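Side-chain contacts in enoyl-acyl carrier protein reductase (Uncultured bacterium, PDB 6KIA), which probably catalyses the NADH-dependent reduction of enoyl-acyl carrier protein in bacterial fatty acid synthesis and is linked to triclosan resistance: residues E382-H387 and D391-D396; V302-F307 and I377-E382; T244-D249 and L306-K311. One frame throughout, in Å; residues are numbered along the deposited sequence.

Overall arrangement
The three contacts lie on the same side of the chain's centre. Contacts 1 and 2 have centres about 9 Å apart, contacts 2 and 3 about 13 Å, and contacts 1 and 3 about 17 Å. Along the chain the order is hairpin strand 244-248, then the loop 302-307 leading into helix 309-315, then helix 370-385, then helix 394-413. Contacts 1 and 2 both use helix 370-385. Their ranges overlap at Glu382, but the join comes through Phe307, whose ring packs on Ile383, Val394 and Thr395. Contacts 2 and 3 share Leu306 and Phe307. Region 302-311 thus lies between the hairpin and helices 370-385 and 394-413, beside the NADH-binding part of the protein.

Contact 1. Residues E382-H387 and D391-D396; sequences EITKMH and DALVTD
His387 NE2 accepts the backbone N-H of Val394. Val394 N lies 3.0 Å from His387 NE2 and the bond is nearly straight, at 176°. The donor is tilted a little from the ring plane. The second ring nitrogen, His387 ND1, donates to the backbone O of Ile383, also at 3.0 Å but more bent. A further, weak bond runs from ND1 to Thr384 O. Ile383 O also accepts from Met386 N, and its two donors come from opposite faces of its carbonyl plane.

The ring also has apolar company. Leu393 sends its CD2 methyl over one face, 3.8 Å from the centroid of the His387 ring and only 12° off the normal. This is a CH-pi contact, with the two side chains crossing at about a right angle. The ring edge meets the backbone: His387 CD2 lies 3.4 Å from Ala392 O. Val394 CG2 is 3.5 Å from His387 NE2. It is placed there because it stands beside its own backbone N, anti to the carbonyl carbon.

Leu393 holds the N-cap position of helix 394-413, so Val394 is the first residue of the helix. Asp396 OD2 accepts the N-H of Leu393 at 3.0 Å, from above its carboxylate plane. Asp396, at N3, thus acts as the N3 residue of a capping box does; the return bond is missing because the leucine side chain has no acceptor. Around the contact, Val394 packs on Val332, and Ile383 on Leu342 and Ile346 of helix 339-351.

With ND1 giving and NE2 receiving, His387 is probably neutral and protonated on ND1. Bonds at both nitrogens fix the ring's rotation and tie the last part of helix 370-385 and the loop after it to the start of helix 394-413.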
loop_
_atom_site.group_PDB
_atom_site.type_symbol
_atom_site.label_atom_id
_atom_site.label_comp_id
_atom_site.label_asym_id
_atom_site.label_seq_id
_atom_site.Cartn_x
_atom_site.Cartn_y
_atom_site.Cartn_z
ATOM N N GLU A 382 1.916 8.941 23.268
ATOM C CA GLU A 382 1.971 8.280 24.575
ATOM C C GLU A 382 2.475 6.837 24.473
ATOM O O GLU A 382 3.344 6.381 25.258
ATOM C CB GLU A 382 0.596 8.279 25.261
ATOM C CG GLU A 382 0.112 9.626 25.766
ATOM C CD GLU A 382 -1.371 9.624 26.116
ATOM O OE1 GLU A 382 -1.934 8.534 26.353
ATOM O OE2 GLU A 382 -1.975 10.717 26.168
ATOM N N ILE A 383 1.939 6.125 23.488
ATOM C CA ILE A 383 2.329 4.727 23.344
ATOM C C ILE A 383 3.801 4.651 22.931
ATOM O O ILE A 383 4.562 3.858 23.480
ATOM C CB ILE A 383 1.446 3.990 22.353
ATOM C CG1 ILE A 383 0.062 3.821 22.988
ATOM C CG2 ILE A 383 2.053 2.618 22.022
ATOM C CD1 ILE A 383 -0.976 3.330 22.033
ATOM N N THR A 384 4.231 5.492 21.998
ATOM C CA THR A 384 5.649 5.505 21.667
ATOM C C THR A 384 6.535 5.789 22.885
ATOM O O THR A 384 7.600 5.172 23.047
ATOM C CB THR A 384 5.935 6.526 20.569
ATOM O OG1 THR A 384 5.249 6.099 19.390
ATOM C CG2 THR A 384 7.431 6.598 20.285
ATOM N N LYS A 385 6.074 6.651 23.786
ATOM C CA LYS A 385 6.895 6.943 24.953
ATOM C C LYS A 385 6.872 5.814 25.976
ATOM O O LYS A 385 7.706 5.804 26.901
ATOM C CB LYS A 385 6.442 8.233 25.643
ATOM C CG LYS A 385 6.553 9.505 24.817
ATOM C CD LYS A 385 6.075 10.690 25.656
ATOM C CE LYS A 385 5.590 11.851 24.803
ATOM N NZ LYS A 385 6.119 11.794 23.418
ATOM N N MET A 386 5.992 4.826 25.778
ATOM C CA MET A 386 6.067 3.612 26.611
ATOM C C MET A 386 7.256 2.687 26.312
ATOM O O MET A 386 7.503 1.733 27.056
ATOM C CB MET A 386 4.794 2.784 26.465
ATOM C CG MET A 386 3.548 3.450 27.004
ATOM S SD MET A 386 2.134 2.453 26.550
ATOM C CE MET A 386 0.800 3.451 27.206
ATOM N N HIS A 387 7.988 2.966 25.236
ATOM C CA HIS A 387 9.023 2.055 24.755
ATOM C C HIS A 387 10.406 2.336 25.327
ATOM O O HIS A 387 10.753 3.496 25.586
ATOM C CB HIS A 387 9.091 2.112 23.226
ATOM C CG HIS A 387 7.929 1.454 22.549
ATOM N ND1 HIS A 387 6.666 2.001 22.536
ATOM C CD2 HIS A 387 7.843 0.290 21.861
ATOM C CE1 HIS A 387 5.848 1.203 21.868
ATOM N NE2 HIS A 387 6.535 0.149 21.463
ATOM N N ASP A 391 13.355 3.235 18.526
ATOM C CA ASP A 391 13.806 2.524 17.332
ATOM C C ASP A 391 13.502 1.030 17.411
ATOM O O ASP A 391 13.845 0.267 16.508
ATOM C CB ASP A 391 15.310 2.734 17.116
ATOM C CG ASP A 391 15.683 4.200 16.939
ATOM O OD1 ASP A 391 14.801 5.012 16.584
ATOM O OD2 ASP A 391 16.868 4.539 17.153
ATOM N N ALA A 392 12.869 0.610 18.502
ATOM C CA ALA A 392 12.430 -0.771 18.648
ATOM C C ALA A 392 11.005 -0.762 19.190
ATOM O O ALA A 392 10.775 -0.715 20.409
ATOM C CB ALA A 392 13.362 -1.556 19.560
ATOM N N LEU A 393 10.051 -0.806 18.268
ATOM C CA LEU A 393 8.645 -0.608 18.595
ATOM C C LEU A 393 7.828 -1.879 18.494
ATOM O O LEU A 393 8.119 -2.766 17.682
ATOM C CB LEU A 393 8.037 0.430 17.651
ATOM C CG LEU A 393 8.688 1.808 17.619
ATOM C CD1 LEU A 393 8.123 2.603 16.440
ATOM C CD2 LEU A 393 8.507 2.535 18.963
ATOM N N VAL A 394 6.768 -1.939 19.291
ATOM C CA VAL A 394 5.778 -2.991 19.163
ATOM C C VAL A 394 5.254 -3.057 17.710
ATOM O O VAL A 394 5.050 -4.149 17.149
ATOM C CB VAL A 394 4.614 -2.760 20.157
ATOM C CG1 VAL A 394 3.459 -3.685 19.845
ATOM C CG2 VAL A 394 5.096 -3.005 21.611
ATOM N N THR A 395 5.034 -1.889 17.106
ATOM C CA THR A 395 4.509 -1.872 15.748
ATOM C C THR A 395 5.495 -2.452 14.737
ATOM O O THR A 395 5.073 -2.870 13.674
ATOM C CB THR A 395 4.095 -0.467 15.289
ATOM O OG1 THR A 395 5.214 0.420 15.372
ATOM C CG2 THR A 395 2.936 0.049 16.146
ATOM N N ASP A 396 6.795 -2.414 15.033
ATOM C CA ASP A 396 7.786 -3.065 14.152
ATOM C C ASP A 396 7.505 -4.584 14.117
ATOM O O ASP A 396 7.422 -5.220 13.036
ATOM C CB ASP A 396 9.237 -2.828 14.615
ATOM C CG ASP A 396 9.652 -1.362 14.600
ATOM O OD1 ASP A 396 9.050 -0.547 13.865
ATOM O OD2 ASP A 396 10.625 -1.027 15.318
#

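Contact 2. Residues V302-F307 and I377-E382; sequences VELSLF and IGTSDE
Ser380 and Glu303 make the direct polar link. Ser380 OG donates to Glu303 OE2 across a short 2.5 Å, meeting the oxygen on its syn side and 18° out of the carboxylate plane. Glu303 reaches it with a bent chain: CG sits between the backbone N and the carbonyl carbon, and a turn at chi2 (-76°) brings the carboxylate round to the helix. Its other oxygen, OE1, accepts from Gly301 N. Both carboxylate oxygens of this buried group therefore have protein donors.

A water adds a second polar link. It donates to Glu303 OE2 at 2.8 Å and to Ser380 O at 3.1 Å, and it lies at the edge of the Phe307 ring. OE2 is thus held by both the hydroxyl and the water, while Ser380 is engaged through side chain and backbone together.

The apolar part is carried by Leu304. The methyl Leu304 CD2 rests 3.8 Å from Ser380 CA and 4.0 Å from Thr379 CG2. The second branch, Leu304 CD1, is 4.2 Å from Thr379 CB. Thr379 offers its methyl to this contact, and its OG1 is bonded to Ile375 O one turn back in its own helix.

The short 3-10 segment from Val302 lies against helix 370-385 here. Helix 339-351 borders the same core, with Tyr349 touching both Leu304 and Thr379. Helix 394-413 adds Thr395, against Glu303 and Phe307, and the loop residue Val300 packs on Ser380.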
loop_
_atom_site.group_PDB
_atom_site.type_symbol
_atom_site.label_atom_id
_atom_site.label_comp_id
_atom_site.label_asym_id
_atom_site.label_seq_id
_atom_site.Cartn_x
_atom_site.Cartn_y
_atom_site.Cartn_z
ATOM N N VAL A 302 -1.649 5.993 12.237
ATOM C CA VAL A 302 -2.095 4.860 11.431
ATOM C C VAL A 302 -1.855 3.544 12.193
ATOM O O VAL A 302 -2.673 2.595 12.145
ATOM C CB VAL A 302 -1.394 4.852 10.031
ATOM C CG1 VAL A 302 0.099 4.525 10.128
ATOM C CG2 VAL A 302 -2.127 3.889 9.051
ATOM N N GLU A 303 -0.758 3.517 12.937
ATOM C CA GLU A 303 -0.334 2.304 13.624
ATOM C C GLU A 303 -1.236 1.967 14.830
ATOM O O GLU A 303 -1.202 0.842 15.349
ATOM C CB GLU A 303 1.129 2.455 14.084
ATOM C CG GLU A 303 1.286 3.253 15.386
ATOM C CD GLU A 303 1.127 4.754 15.259
ATOM O OE1 GLU A 303 1.032 5.288 14.132
ATOM O OE2 GLU A 303 1.018 5.400 16.332
ATOM N N LEU A 304 -2.046 2.930 15.284
ATOM C CA LEU A 304 -2.955 2.662 16.385
ATOM C C LEU A 304 -3.893 1.536 16.019
ATOM O O LEU A 304 -4.320 0.764 16.909
ATOM C CB LEU A 304 -3.759 3.920 16.754
ATOM C CG LEU A 304 -2.916 5.074 17.278
ATOM C CD1 LEU A 304 -3.853 6.220 17.598
ATOM C CD2 LEU A 304 -2.128 4.672 18.533
ATOM N N SER A 305 -4.173 1.408 14.717
ATOM C CA SER A 305 -5.098 0.363 14.272
ATOM C C SER A 305 -4.516 -1.042 14.394
ATOM O O SER A 305 -5.256 -2.011 14.442
ATOM C CB SER A 305 -5.518 0.612 12.826
ATOM O OG SER A 305 -6.219 1.850 12.706
ATOM N N LEU A 306 -3.198 -1.137 14.499
ATOM C CA LEU A 306 -2.515 -2.422 14.397
ATOM C C LEU A 306 -2.414 -3.183 15.729
ATOM O O LEU A 306 -2.436 -4.415 15.745
ATOM C CB LEU A 306 -1.115 -2.190 13.806
ATOM C CG LEU A 306 -0.162 -3.372 13.626
ATOM C CD1 LEU A 306 -0.744 -4.406 12.659
ATOM C CD2 LEU A 306 1.154 -2.812 13.097
ATOM N N PHE A 307 -2.334 -2.465 16.849
ATOM C CA PHE A 307 -2.125 -3.146 18.144
ATOM C C PHE A 307 -3.121 -4.267 18.492
ATOM O O PHE A 307 -2.711 -5.310 19.034
ATOM C CB PHE A 307 -2.103 -2.109 19.273
ATOM C CG PHE A 307 -0.968 -1.135 19.171
ATOM C CD1 PHE A 307 0.332 -1.534 19.438
ATOM C CD2 PHE A 307 -1.203 0.183 18.815
ATOM C CE1 PHE A 307 1.395 -0.626 19.342
ATOM C CE2 PHE A 307 -0.158 1.104 18.734
ATOM C CZ PHE A 307 1.136 0.714 19.000
ATOM N N ILE A 377 -3.032 11.804 17.719
ATOM C CA ILE A 377 -1.622 12.111 17.870
ATOM C C ILE A 377 -1.188 11.988 19.331
ATOM O O ILE A 377 -0.088 11.497 19.617
ATOM C CB ILE A 377 -1.313 13.524 17.347
ATOM C CG1 ILE A 377 -1.787 13.657 15.903
ATOM C CG2 ILE A 377 0.165 13.878 17.539
ATOM C CD1 ILE A 377 -0.910 12.967 14.902
ATOM N N GLY A 378 -2.062 12.400 20.253
ATOM C CA GLY A 378 -1.778 12.262 21.669
ATOM C C GLY A 378 -1.576 10.802 22.052
ATOM O O GLY A 378 -0.595 10.449 22.736
ATOM N N THR A 379 -2.507 9.952 21.617
ATOM C CA THR A 379 -2.431 8.525 21.943
ATOM C C THR A 379 -1.187 7.869 21.315
ATOM O O THR A 379 -0.445 7.105 21.978
ATOM C CB THR A 379 -3.716 7.788 21.491
ATOM O OG1 THR A 379 -4.873 8.400 22.114
ATOM C CG2 THR A 379 -3.652 6.330 21.867
ATOM N N SER A 380 -0.951 8.175 20.043
ATOM C CA SER A 380 0.206 7.614 19.352
ATOM C C SER A 380 1.523 7.999 20.066
ATOM O O SER A 380 2.409 7.160 20.308
ATOM C CB SER A 380 0.211 8.082 17.881
ATOM O OG SER A 380 1.431 7.741 17.243
ATOM N N ASP A 381 1.632 9.268 20.430
ATOM C CA ASP A 381 2.804 9.769 21.140
ATOM C C ASP A 381 3.003 9.073 22.497
ATOM O O ASP A 381 4.132 8.684 22.848
ATOM C CB ASP A 381 2.657 11.282 21.345
ATOM C CG ASP A 381 3.013 12.088 20.097
ATOM O OD1 ASP A 381 3.228 11.501 19.008
ATOM O OD2 ASP A 381 3.005 13.331 20.197
ATOM N N GLU A 382 1.916 8.941 23.268
ATOM C CA GLU A 382 1.971 8.280 24.575
ATOM C C GLU A 382 2.475 6.837 24.473
ATOM O O GLU A 382 3.344 6.381 25.258
ATOM C CB GLU A 382 0.596 8.279 25.261
ATOM C CG GLU A 382 0.112 9.626 25.766
ATOM C CD GLU A 382 -1.371 9.624 26.116
ATOM O OE1 GLU A 382 -1.934 8.534 26.353
ATOM O OE2 GLU A 382 -1.975 10.717 26.168
HETATM O O HOH W 1 2.002 4.519 18.760
#

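Contact 3. Residues T244-D249 and L306-K311; sequences TEILID and LFPLLK
Leu247 leads from the strand to the start of helix 309-315, and its tip touches the backbone and CB of Lys311. Its first side-chain atom points across the gap: Leu247 CB lies 3.5 Å from the oxygen of a bridging water. CG stands beside the backbone N, with chi1 at -80°, and skirts the same water. From there CD1 continues the extended line to the helix. Leu247 CD1 ends 3.6 Å from Lys311 C and 3.8 Å from Lys311 CB, so the methyl rests on the backbone and the root of the lysine. The rest of the lysine chain leads away, and its side chain touches Asp347 of helix 339-351.

The water beside Leu247 joins the two backbones. It accepts from Leu247 N at 2.9 Å and donates weakly to Pro308 O at 3.0 Å. No direct hydrogen bond crosses between the segments.

Strand 244-248 is the first arm of a beta hairpin whose second arm is 251-255; the two pair as a small antiparallel sheet. Ile246 has backbone hydrogen bonds to Gln253 in the partner strand. Segment 306-311 begins with a type I turn from Leu306 to Leu309, with Pro308 at its third position, and then enters the helix. The hairpin arm is therefore packed on a turn and the first residues of a helix.

Pro308 meets two neighbouring strand residues. Pro308 CG is 4.0 Å from Ile246 CD1, an apolar contact in which the two side chains cross at a slant. Pro308 CB lies 3.9 Å from Leu247 O. Ile246 also packs on His426 of helix 426-436, and Pro308 on Ile346 of helix 339-351.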
loop_
_atom_site.group_PDB
_atom_site.type_symbol
_atom_site.label_atom_id
_atom_site.label_comp_id
_atom_site.label_asym_id
_atom_site.label_seq_id
_atom_site.Cartn_x
_atom_site.Cartn_y
_atom_site.Cartn_z
ATOM N N THR A 244 -9.886 -1.451 7.824
ATOM C CA THR A 244 -9.612 -2.824 8.245
ATOM C C THR A 244 -10.471 -3.226 9.462
ATOM O O THR A 244 -10.700 -2.406 10.350
ATOM C CB THR A 244 -8.117 -2.959 8.604
ATOM O OG1 THR A 244 -7.324 -2.599 7.466
ATOM C CG2 THR A 244 -7.774 -4.375 9.081
ATOM N N GLU A 245 -10.949 -4.476 9.497
ATOM C CA GLU A 245 -11.666 -4.943 10.687
ATOM C C GLU A 245 -10.688 -5.377 11.753
ATOM O O GLU A 245 -9.790 -6.230 11.531
ATOM C CB GLU A 245 -12.606 -6.106 10.361
ATOM C CG GLU A 245 -13.699 -5.764 9.373
ATOM C CD GLU A 245 -14.622 -6.934 9.077
ATOM O OE1 GLU A 245 -14.119 -7.971 8.620
ATOM O OE2 GLU A 245 -15.846 -6.820 9.296
ATOM N N ILE A 246 -10.860 -4.797 12.930
ATOM C CA ILE A 246 -10.007 -5.119 14.053
ATOM C C ILE A 246 -10.889 -5.381 15.274
ATOM O O ILE A 246 -12.036 -4.954 15.283
ATOM C CB ILE A 246 -9.006 -3.981 14.333
ATOM C CG1 ILE A 246 -9.698 -2.762 14.990
ATOM C CG2 ILE A 246 -8.225 -3.600 13.062
ATOM C CD1 ILE A 246 -8.747 -1.586 15.263
ATOM N N LEU A 247 -10.344 -6.037 16.295
ATOM C CA LEU A 247 -11.108 -6.341 17.508
ATOM C C LEU A 247 -11.448 -5.087 18.321
ATOM O O LEU A 247 -10.573 -4.448 18.896
ATOM C CB LEU A 247 -10.320 -7.296 18.389
ATOM C CG LEU A 247 -10.458 -8.723 17.866
ATOM C CD1 LEU A 247 -9.528 -9.681 18.599
ATOM C CD2 LEU A 247 -11.890 -9.201 18.016
ATOM N N ILE A 248 -12.737 -4.768 18.348
ATOM C CA ILE A 248 -13.313 -3.708 19.187
ATOM C C ILE A 248 -14.459 -4.382 19.952
ATOM O O ILE A 248 -15.361 -4.982 19.342
ATOM C CB ILE A 248 -13.801 -2.504 18.334
ATOM C CG1 ILE A 248 -12.602 -1.869 17.612
ATOM C CG2 ILE A 248 -14.494 -1.454 19.225
ATOM C CD1 ILE A 248 -12.937 -0.815 16.551
ATOM N N ASP A 249 -14.369 -4.367 21.283
ATOM C CA ASP A 249 -15.378 -5.001 22.126
ATOM C C ASP A 249 -15.524 -6.493 21.770
ATOM O O ASP A 249 -16.634 -7.010 21.651
ATOM C CB ASP A 249 -16.711 -4.258 21.973
ATOM C CG ASP A 249 -17.662 -4.497 23.129
ATOM O OD1 ASP A 249 -17.197 -4.902 24.219
ATOM O OD2 ASP A 249 -18.877 -4.258 22.947
ATOM N N LEU A 306 -3.198 -1.137 14.499
ATOM C CA LEU A 306 -2.515 -2.422 14.397
ATOM C C LEU A 306 -2.414 -3.183 15.729
ATOM O O LEU A 306 -2.436 -4.415 15.745
ATOM C CB LEU A 306 -1.115 -2.190 13.806
ATOM C CG LEU A 306 -0.162 -3.372 13.626
ATOM C CD1 LEU A 306 -0.744 -4.406 12.659
ATOM C CD2 LEU A 306 1.154 -2.812 13.097
ATOM N N PHE A 307 -2.334 -2.465 16.849
ATOM C CA PHE A 307 -2.125 -3.146 18.144
ATOM C C PHE A 307 -3.121 -4.267 18.492
ATOM O O PHE A 307 -2.711 -5.310 19.034
ATOM C CB PHE A 307 -2.103 -2.109 19.273
ATOM C CG PHE A 307 -0.968 -1.135 19.171
ATOM C CD1 PHE A 307 0.332 -1.534 19.438
ATOM C CD2 PHE A 307 -1.203 0.183 18.815
ATOM C CE1 PHE A 307 1.395 -0.626 19.342
ATOM C CE2 PHE A 307 -0.158 1.104 18.734
ATOM C CZ PHE A 307 1.136 0.714 19.000
ATOM N N PRO A 308 -4.424 -4.083 18.173
ATOM C CA PRO A 308 -5.355 -5.167 18.508
ATOM C C PRO A 308 -5.106 -6.478 17.749
ATOM O O PRO A 308 -5.749 -7.476 18.080
ATOM C CB PRO A 308 -6.729 -4.570 18.145
ATOM C CG PRO A 308 -6.529 -3.089 18.238
ATOM C CD PRO A 308 -5.145 -2.860 17.737
ATOM N N LEU A 309 -4.194 -6.494 16.776
ATOM C CA LEU A 309 -3.792 -7.778 16.167
ATOM C C LEU A 309 -3.316 -8.738 17.255
ATOM O O LEU A 309 -3.507 -9.955 17.151
ATOM C CB LEU A 309 -2.702 -7.563 15.095
ATOM C CG LEU A 309 -2.204 -8.836 14.405
ATOM C CD1 LEU A 309 -3.336 -9.442 13.547
ATOM C CD2 LEU A 309 -0.947 -8.570 13.544
ATOM N N LEU A 310 -2.720 -8.195 18.321
ATOM C CA LEU A 310 -2.300 -9.051 19.445
ATOM C C LEU A 310 -3.473 -9.864 20.020
ATOM O O LEU A 310 -3.359 -11.073 20.293
ATOM C CB LEU A 310 -1.644 -8.219 20.544
ATOM C CG LEU A 310 -0.199 -7.804 20.271
ATOM C CD1 LEU A 310 0.255 -6.653 21.153
ATOM C CD2 LEU A 310 0.740 -9.002 20.404
ATOM N N LYS A 311 -4.613 -9.202 20.177
ATOM C CA LYS A 311 -5.776 -9.872 20.732
ATOM C C LYS A 311 -6.307 -10.895 19.736
ATOM O O LYS A 311 -6.725 -11.992 20.119
ATOM C CB LYS A 311 -6.844 -8.832 21.092
ATOM C CG LYS A 311 -6.442 -7.967 22.258
ATOM C CD LYS A 311 -7.568 -7.043 22.671
ATOM C CE LYS A 311 -7.211 -6.262 23.917
ATOM N NZ LYS A 311 -7.013 -7.176 25.083
HETATM O O HOH W 2 -7.774 -7.288 15.934
#